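Local coordinates for ATP-dependent CLP protease, putative (Plasmodium falciparum, PDB 2F6I), which probably hydrolyses proteins to small peptides as the serine peptidase subunit of an ATP-dependent Clp protease, of which this chain is the catalytic domain, at residues G80-G85 and L155-L160; D31-F36 and I41-D46. All blocks are in the same frame, centred on the assembly; numbering follows the deposited sequence.

Interaction 1: residues G80-G85 and L155-L160; sequences GSINEG and LYLKKL
Glu84 N donates to Ser81 OG (3.3 Å, 172°) in the nearly straight N-cap bond of the first turn of helix 82-94, the turn whose Ile82 and Asn83 pack on Leu157. With Ser81 as N-cap, the two contact residues are set at the very start of the helix. Ile82 points at helix 151-169 and lies alongside Leu157, the two side chains running in opposite senses, with Ile82 CG2 3.7 Å from Leu157 CB. Because CG1 of Ile82 lies anti to the carbonyl carbon (chi1 -68°), its extended arm reaches Lys158 and crosses the lysine chain at about a right angle; Ile82 CD1 lies 4.0 Å from Lys158 CG. Asn83 lies across Leu157 instead, with Asn83 ND2 3.4 Å from Leu157 CD1, so the amide packs against a methyl group. Leu157 also rests on Leu86 of helix 82-94, while Asn83 reaches Arg130 of a second subunit. Ile82 and Lys158 both touch Gln135, next to His134, the predicted catalytic histidine. The contact thus joins the helix after the Gly-Gly loop, which in related ClpP enzymes contributes to the oxyanion hole, to the long handle helix of the ClpP fold.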
ATOM      1  N   GLY C  80     -20.166  13.839 -16.952  1.00 43.16           N
ATOM      2  CA  GLY C  80     -19.690  13.770 -15.584  1.00 46.61           C
ATOM      3  C   GLY C  80     -20.788  14.034 -14.570  1.00 49.11           C
ATOM      4  O   GLY C  80     -21.703  13.226 -14.403  1.00 50.91           O
ATOM      5  N   SER C  81     -20.696  15.174 -13.893  1.00 50.54           N
ATOM      6  CA  SER C  81     -21.678  15.564 -12.885  1.00 51.38           C
ATOM      7  C   SER C  81     -22.865  16.280 -13.528  1.00 52.10           C
ATOM      8  O   SER C  81     -22.686  17.238 -14.282  1.00 51.95           O
ATOM      9  CB  SER C  81     -21.022  16.485 -11.856  1.00 50.53           C
ATOM     10  OG  SER C  81     -21.990  17.065 -11.002  1.00 54.14           O
ATOM     11  N   ILE C  82     -24.077  15.815 -13.235  1.00 51.69           N
ATOM     12  CA  ILE C  82     -25.266  16.436 -13.798  1.00 51.29           C
ATOM     13  C   ILE C  82     -25.543  17.794 -13.155  1.00 52.30           C
ATOM     14  O   ILE C  82     -26.023  18.708 -13.828  1.00 53.32           O
ATOM     15  CB  ILE C  82     -26.499  15.513 -13.662  1.00 50.79           C
ATOM     16  CG1 ILE C  82     -26.318  14.291 -14.568  1.00 50.63           C
ATOM     17  CG2 ILE C  82     -27.765  16.264 -14.049  1.00 50.20           C
ATOM     18  CD1 ILE C  82     -27.506  13.353 -14.608  1.00 51.14           C
ATOM     19  N   ASN C  83     -25.238  17.933 -11.865  1.00 52.28           N
ATOM     20  CA  ASN C  83     -25.434  19.211 -11.177  1.00 53.10           C
ATOM     21  C   ASN C  83     -24.528  20.257 -11.814  1.00 52.18           C
ATOM     22  O   ASN C  83     -24.966  21.358 -12.149  1.00 50.36           O
ATOM     23  CB  ASN C  83     -25.081  19.103  -9.692  1.00 56.06           C
ATOM     24  CG  ASN C  83     -26.253  18.663  -8.840  1.00 59.83           C
ATOM     25  OD1 ASN C  83     -27.283  19.338  -8.785  1.00 61.93           O
ATOM     26  ND2 ASN C  83     -26.100  17.527  -8.163  1.00 61.29           N
ATOM     27  N   GLU C  84     -23.259  19.903 -11.972  1.00 51.19           N
ATOM     28  CA  GLU C  84     -22.289  20.805 -12.568  1.00 51.71           C
ATOM     29  C   GLU C  84     -22.627  21.036 -14.034  1.00 50.45           C
ATOM     30  O   GLU C  84     -22.290  22.074 -14.605  1.00 48.96           O
ATOM     31  CB  GLU C  84     -20.879  20.230 -12.424  1.00 54.34           C
ATOM     32  CG  GLU C  84     -20.442  20.056 -10.975  1.00 58.54           C
ATOM     33  CD  GLU C  84     -20.581  21.340 -10.166  1.00 63.95           C
ATOM     34  OE1 GLU C  84     -19.930  22.347 -10.525  1.00 64.57           O
ATOM     35  OE2 GLU C  84     -21.344  21.346  -9.172  1.00 66.30           O
ATOM     36  N   GLY C  85     -23.308  20.064 -14.633  1.00 49.46           N
ATOM     37  CA  GLY C  85     -23.694  20.182 -16.025  1.00 48.09           C
ATOM     38  C   GLY C  85     -24.829  21.175 -16.164  1.00 48.32           C
ATOM     39  O   GLY C  85     -24.797  22.061 -17.018  1.00 48.58           O
ATOM     40  N   LEU C 155     -32.311  10.311  -9.678  1.00 56.00           N
ATOM     41  CA  LEU C 155     -33.396  10.100 -10.630  1.00 57.47           C
ATOM     42  C   LEU C 155     -33.974  11.431 -11.092  1.00 56.53           C
ATOM     43  O   LEU C 155     -34.271  11.611 -12.272  1.00 57.11           O
ATOM     44  CB  LEU C 155     -34.508   9.256 -10.001  1.00 60.09           C
ATOM     45  CG  LEU C 155     -34.245   7.755  -9.857  1.00 62.72           C
ATOM     46  CD1 LEU C 155     -35.372   7.108  -9.067  1.00 63.17           C
ATOM     47  CD2 LEU C 155     -34.124   7.124 -11.237  1.00 63.69           C
ATOM     48  N   TYR C 156     -34.131  12.356 -10.153  1.00 54.66           N
ATOM     49  CA  TYR C 156     -34.675  13.672 -10.457  1.00 54.31           C
ATOM     50  C   TYR C 156     -33.812  14.438 -11.455  1.00 53.52           C
ATOM     51  O   TYR C 156     -34.331  15.075 -12.373  1.00 54.09           O
ATOM     52  CB  TYR C 156     -34.834  14.485  -9.166  1.00 54.17           C
ATOM     53  CG  TYR C 156     -35.121  15.954  -9.392  1.00 55.47           C
ATOM     54  CD1 TYR C 156     -34.083  16.859  -9.638  1.00 55.37           C
ATOM     55  CD2 TYR C 156     -36.429  16.439  -9.386  1.00 54.13           C
ATOM     56  CE1 TYR C 156     -34.341  18.207  -9.874  1.00 54.32           C
ATOM     57  CE2 TYR C 156     -36.697  17.789  -9.622  1.00 53.68           C
ATOM     58  CZ  TYR C 156     -35.650  18.664  -9.866  1.00 53.35           C
ATOM     59  OH  TYR C 156     -35.907  19.995 -10.102  1.00 53.06           O
ATOM     60  N   LEU C 157     -32.497  14.374 -11.273  1.00 52.69           N
ATOM     61  CA  LEU C 157     -31.575  15.077 -12.158  1.00 51.34           C
ATOM     62  C   LEU C 157     -31.538  14.485 -13.560  1.00 51.19           C
ATOM     63  O   LEU C 157     -31.295  15.201 -14.531  1.00 49.46           O
ATOM     64  CB  LEU C 157     -30.167  15.090 -11.557  1.00 49.40           C
ATOM     65  CG  LEU C 157     -30.038  15.868 -10.241  1.00 48.45           C
ATOM     66  CD1 LEU C 157     -28.594  15.833  -9.766  1.00 48.22           C
ATOM     67  CD2 LEU C 157     -30.497  17.304 -10.447  1.00 47.05           C
ATOM     68  N   LYS C 158     -31.775  13.180 -13.667  1.00 52.02           N
ATOM     69  CA  LYS C 158     -31.772  12.523 -14.969  1.00 53.67           C
ATOM     70  C   LYS C 158     -33.054  12.855 -15.721  1.00 53.50           C
ATOM     71  O   LYS C 158     -33.016  13.196 -16.903  1.00 54.08           O
ATOM     72  CB  LYS C 158     -31.643  11.005 -14.815  1.00 54.79           C
ATOM     73  CG  LYS C 158     -30.312  10.556 -14.244  1.00 58.21           C
ATOM     74  CD  LYS C 158     -29.644   9.508 -15.126  1.00 60.70           C
ATOM     75  CE  LYS C 158     -29.239  10.085 -16.478  1.00 62.61           C
ATOM     76  NZ  LYS C 158     -28.507   9.090 -17.315  1.00 62.88           N
ATOM     77  N   LYS C 159     -34.188  12.755 -15.034  1.00 52.95           N
ATOM     78  CA  LYS C 159     -35.471  13.063 -15.652  1.00 53.32           C
ATOM     79  C   LYS C 159     -35.427  14.498 -16.165  1.00 53.65           C
ATOM     80  O   LYS C 159     -35.910  14.796 -17.256  1.00 55.19           O
ATOM     81  CB  LYS C 159     -36.596  12.898 -14.639  1.00 53.05           C
ATOM     82  N   LEU C 160     -34.836  15.383 -15.370  1.00 54.02           N
ATOM     83  CA  LEU C 160     -34.719  16.787 -15.739  1.00 52.34           C
ATOM     84  C   LEU C 160     -33.799  16.922 -16.948  1.00 51.57           C
ATOM     85  O   LEU C 160     -34.062  17.711 -17.855  1.00 52.63           O
ATOM     86  CB  LEU C 160     -34.175  17.594 -14.555  1.00 52.26           C
ATOM     87  CG  LEU C 160     -34.042  19.111 -14.720  1.00 53.37           C
ATOM     88  CD1 LEU C 160     -35.377  19.708 -15.138  1.00 54.57           C
ATOM     89  CD2 LEU C 160     -33.573  19.724 -13.409  1.00 50.44           C
TER

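Interaction 2: residues D31-F36 and I41-D46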
ATOM      1  N   ASP C  31      -0.429  28.725 -23.642  1.00 54.58           N
ATOM      2  CA  ASP C  31      -0.523  29.809 -24.614  1.00 52.82           C
ATOM      3  C   ASP C  31      -1.391  29.520 -25.830  1.00 50.30           C
ATOM      4  O   ASP C  31      -1.972  30.436 -26.413  1.00 48.35           O
ATOM      5  CB  ASP C  31       0.870  30.229 -25.078  1.00 54.67           C
ATOM      6  CG  ASP C  31       1.511  31.235 -24.145  1.00 57.78           C
ATOM      7  OD1 ASP C  31       2.623  31.712 -24.459  1.00 59.07           O
ATOM      8  OD2 ASP C  31       0.898  31.549 -23.100  1.00 57.91           O
ATOM      9  N   VAL C  32      -1.473  28.257 -26.226  1.00 48.21           N
ATOM     10  CA  VAL C  32      -2.293  27.906 -27.371  1.00 45.21           C
ATOM     11  C   VAL C  32      -3.759  28.072 -26.993  1.00 44.74           C
ATOM     12  O   VAL C  32      -4.547  28.625 -27.764  1.00 44.42           O
ATOM     13  CB  VAL C  32      -2.029  26.460 -27.827  1.00 44.45           C
ATOM     14  CG1 VAL C  32      -3.051  26.046 -28.874  1.00 42.91           C
ATOM     15  CG2 VAL C  32      -0.627  26.359 -28.405  1.00 44.10           C
ATOM     16  N   LYS C  33      -4.119  27.607 -25.801  1.00 43.12           N
ATOM     17  CA  LYS C  33      -5.493  27.723 -25.330  1.00 43.93           C
ATOM     18  C   LYS C  33      -5.837  29.182 -25.088  1.00 43.56           C
ATOM     19  O   LYS C  33      -6.958  29.618 -25.353  1.00 42.63           O
ATOM     20  CB  LYS C  33      -5.691  26.926 -24.040  1.00 44.01           C
ATOM     21  CG  LYS C  33      -5.644  25.425 -24.243  1.00 46.13           C
ATOM     22  CD  LYS C  33      -6.679  24.978 -25.260  1.00 45.57           C
ATOM     23  CE  LYS C  33      -6.670  23.474 -25.421  1.00 47.13           C
ATOM     24  NZ  LYS C  33      -6.947  22.792 -24.128  1.00 49.38           N
ATOM     25  N   LEU C  34      -4.864  29.929 -24.583  1.00 44.74           N
ATOM     26  CA  LEU C  34      -5.049  31.349 -24.312  1.00 46.99           C
ATOM     27  C   LEU C  34      -5.294  32.098 -25.619  1.00 46.24           C
ATOM     28  O   LEU C  34      -6.123  33.006 -25.683  1.00 46.58           O
ATOM     29  CB  LEU C  34      -3.810  31.924 -23.619  1.00 48.30           C
ATOM     30  CG  LEU C  34      -3.891  33.404 -23.239  1.00 49.20           C
ATOM     31  CD1 LEU C  34      -5.028  33.614 -22.244  1.00 47.83           C
ATOM     32  CD2 LEU C  34      -2.564  33.849 -22.644  1.00 48.97           C
ATOM     33  N   PHE C  35      -4.564  31.710 -26.660  1.00 44.57           N
ATOM     34  CA  PHE C  35      -4.707  32.343 -27.962  1.00 45.05           C
ATOM     35  C   PHE C  35      -6.103  32.110 -28.529  1.00 45.47           C
ATOM     36  O   PHE C  35      -6.650  32.973 -29.214  1.00 45.71           O
ATOM     37  CB  PHE C  35      -3.643  31.810 -28.926  1.00 45.76           C
ATOM     38  CG  PHE C  35      -3.918  32.122 -30.371  1.00 47.41           C
ATOM     39  CD1 PHE C  35      -4.720  31.278 -31.139  1.00 46.83           C
ATOM     40  CD2 PHE C  35      -3.386  33.262 -30.965  1.00 47.31           C
ATOM     41  CE1 PHE C  35      -4.987  31.565 -32.475  1.00 46.31           C
ATOM     42  CE2 PHE C  35      -3.648  33.559 -32.303  1.00 45.78           C
ATOM     43  CZ  PHE C  35      -4.449  32.710 -33.057  1.00 45.43           C
ATOM     44  N   PHE C  36      -6.677  30.943 -28.252  1.00 44.16           N
ATOM     45  CA  PHE C  36      -8.016  30.648 -28.736  1.00 45.38           C
ATOM     46  C   PHE C  36      -9.047  31.325 -27.852  1.00 46.00           C
ATOM     47  O   PHE C  36     -10.082  31.786 -28.331  1.00 45.90           O
ATOM     48  CB  PHE C  36      -8.269  29.140 -28.771  1.00 45.21           C
ATOM     49  CG  PHE C  36      -7.677  28.462 -29.969  1.00 46.24           C
ATOM     50  CD1 PHE C  36      -6.595  27.602 -29.836  1.00 46.76           C
ATOM     51  CD2 PHE C  36      -8.188  28.706 -31.238  1.00 47.32           C
ATOM     52  CE1 PHE C  36      -6.030  26.992 -30.956  1.00 48.20           C
ATOM     53  CE2 PHE C  36      -7.631  28.105 -32.360  1.00 48.53           C
ATOM     54  CZ  PHE C  36      -6.548  27.246 -32.220  1.00 48.37           C
ATOM     55  N   ILE C  41     -12.877  31.375 -28.359  1.00 45.73           N
ATOM     56  CA  ILE C  41     -12.929  29.941 -28.591  1.00 45.01           C
ATOM     57  C   ILE C  41     -12.536  29.168 -27.334  1.00 45.14           C
ATOM     58  O   ILE C  41     -11.454  29.353 -26.787  1.00 46.27           O
ATOM     59  CB  ILE C  41     -12.014  29.564 -29.774  1.00 43.59           C
ATOM     60  CG1 ILE C  41     -12.478  30.321 -31.022  1.00 43.09           C
ATOM     61  CG2 ILE C  41     -12.045  28.061 -30.012  1.00 42.47           C
ATOM     62  CD1 ILE C  41     -11.635  30.088 -32.258  1.00 43.50           C
ATOM     63  N   ILE C  42     -13.437  28.304 -26.880  1.00 46.13           N
ATOM     64  CA  ILE C  42     -13.213  27.512 -25.677  1.00 46.43           C
ATOM     65  C   ILE C  42     -13.283  26.016 -25.944  1.00 47.16           C
ATOM     66  O   ILE C  42     -13.974  25.563 -26.858  1.00 46.72           O
ATOM     67  CB  ILE C  42     -14.265  27.848 -24.594  1.00 47.66           C
ATOM     68  CG1 ILE C  42     -14.092  29.290 -24.126  1.00 47.70           C
ATOM     69  CG2 ILE C  42     -14.135  26.891 -23.413  1.00 48.58           C
ATOM     70  CD1 ILE C  42     -15.100  29.704 -23.076  1.00 50.32           C
ATOM     71  N   TYR C  43     -12.564  25.251 -25.128  1.00 47.56           N
ATOM     72  CA  TYR C  43     -12.556  23.804 -25.250  1.00 48.47           C
ATOM     73  C   TYR C  43     -13.171  23.147 -24.021  1.00 49.40           C
ATOM     74  O   TYR C  43     -12.829  23.478 -22.888  1.00 50.81           O
ATOM     75  CB  TYR C  43     -11.130  23.273 -25.422  1.00 47.49           C
ATOM     76  CG  TYR C  43     -10.472  23.638 -26.729  1.00 48.80           C
ATOM     77  CD1 TYR C  43     -10.081  24.947 -26.994  1.00 48.90           C
ATOM     78  CD2 TYR C  43     -10.231  22.667 -27.701  1.00 48.55           C
ATOM     79  CE1 TYR C  43      -9.464  25.282 -28.193  1.00 49.11           C
ATOM     80  CE2 TYR C  43      -9.617  22.991 -28.904  1.00 49.39           C
ATOM     81  CZ  TYR C  43      -9.236  24.300 -29.144  1.00 49.77           C
ATOM     82  OH  TYR C  43      -8.629  24.629 -30.333  1.00 51.52           O
ATOM     83  N   LEU C  44     -14.099  22.231 -24.260  1.00 49.20           N
ATOM     84  CA  LEU C  44     -14.741  21.476 -23.197  1.00 49.58           C
ATOM     85  C   LEU C  44     -14.331  20.057 -23.552  1.00 51.39           C
ATOM     86  O   LEU C  44     -15.131  19.268 -24.049  1.00 51.37           O
ATOM     87  CB  LEU C  44     -16.263  21.634 -23.253  1.00 48.53           C
ATOM     88  CG  LEU C  44     -17.087  20.788 -22.275  1.00 50.15           C
ATOM     89  CD1 LEU C  44     -16.598  21.006 -20.859  1.00 51.39           C
ATOM     90  CD2 LEU C  44     -18.559  21.156 -22.392  1.00 50.51           C
ATOM     91  N   THR C  45     -13.058  19.755 -23.318  1.00 52.98           N
ATOM     92  CA  THR C  45     -12.508  18.447 -23.646  1.00 55.80           C
ATOM     93  C   THR C  45     -12.117  17.615 -22.433  1.00 55.92           C
ATOM     94  O   THR C  45     -11.302  16.700 -22.537  1.00 56.86           O
ATOM     95  CB  THR C  45     -11.282  18.595 -24.571  1.00 56.76           C
ATOM     96  OG1 THR C  45     -10.331  19.483 -23.969  1.00 58.58           O
ATOM     97  CG2 THR C  45     -11.705  19.158 -25.923  1.00 56.24           C
ATOM     98  N   ASP C  46     -12.708  17.934 -21.288  1.00 57.04           N
ATOM     99  CA  ASP C  46     -12.437  17.212 -20.051  1.00 57.69           C
ATOM    100  C   ASP C  46     -13.745  16.676 -19.503  1.00 56.91           C
ATOM    101  O   ASP C  46     -14.812  16.953 -20.043  1.00 56.83           O
ATOM    102  CB  ASP C  46     -11.826  18.146 -19.003  1.00 60.53           C
ATOM    103  CG  ASP C  46     -10.392  17.790 -18.666  1.00 63.92           C
ATOM    104  OD1 ASP C  46     -10.099  16.586 -18.497  1.00 64.50           O
ATOM    105  OD2 ASP C  46      -9.561  18.720 -18.553  1.00 64.80           O
TER
HETATM  106  O   HOH W   1      -9.452  28.130 -25.196  1.00 43.19           O
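The Phe36 ring is sandwiched between Tyr43 and Phe35: Tyr43 OH stands 3.5 Å above one face, toward the rim, Phe35 CD1 sits over the centre of the opposite face, and Ile41 CD1 approaches the edge. The aromatic pair is T-shaped, the edge of Tyr43 turned to the face of Phe36, with centroids 5.7 Å apart and planes at 68°. One face of the Tyr43 ring in turn receives Lys33, whose CE lies 4.1 Å from the ring centroid in a CH-pi contact. Bends at chi2 (-57°) and chi4 (59°) bring the lysine over the ring, where NZ adds an off-centre cation-pi interaction at 4.9 Å from the centroid. NZ also forms a salt bridge to Asp54 of a neighbouring subunit, giving the ammonium group a second partner. Where the helix gives way to the strand, Ile41 N donates to Phe36 O (2.8 Å) from above the carbonyl plane. A water donates to both Lys33 O and Ile41 O. The N-terminal helix is thereby tied to strand 41-44, outermost in this chain's parallel sheet of the ClpP fold, at the interface between neighbouring subunits.

Interactions 1 and 2 lie on opposite sides of the chain's centre, with their own centres 25 Å apart, though their nearest atoms come within about 7 Å. Strand 71-77 connects them: Leu44 pairs with its backbone at Tyr74 and Asn76, and the chain then runs on through Ser77, whose OG bonds to Asp46 O, into Gly80 and helix 82-94. Interaction 1 is the one near catalysis, with the side chain of Lys158 about 6 Å from that of the predicted active-site His134, whereas interaction 2 is remote from it. Both adjoin other subunits: Glu84 bonds to Asn76 of a second subunit, and Thr45 to Asp54 of a different one, consistent with the tetradecameric ClpP assembly.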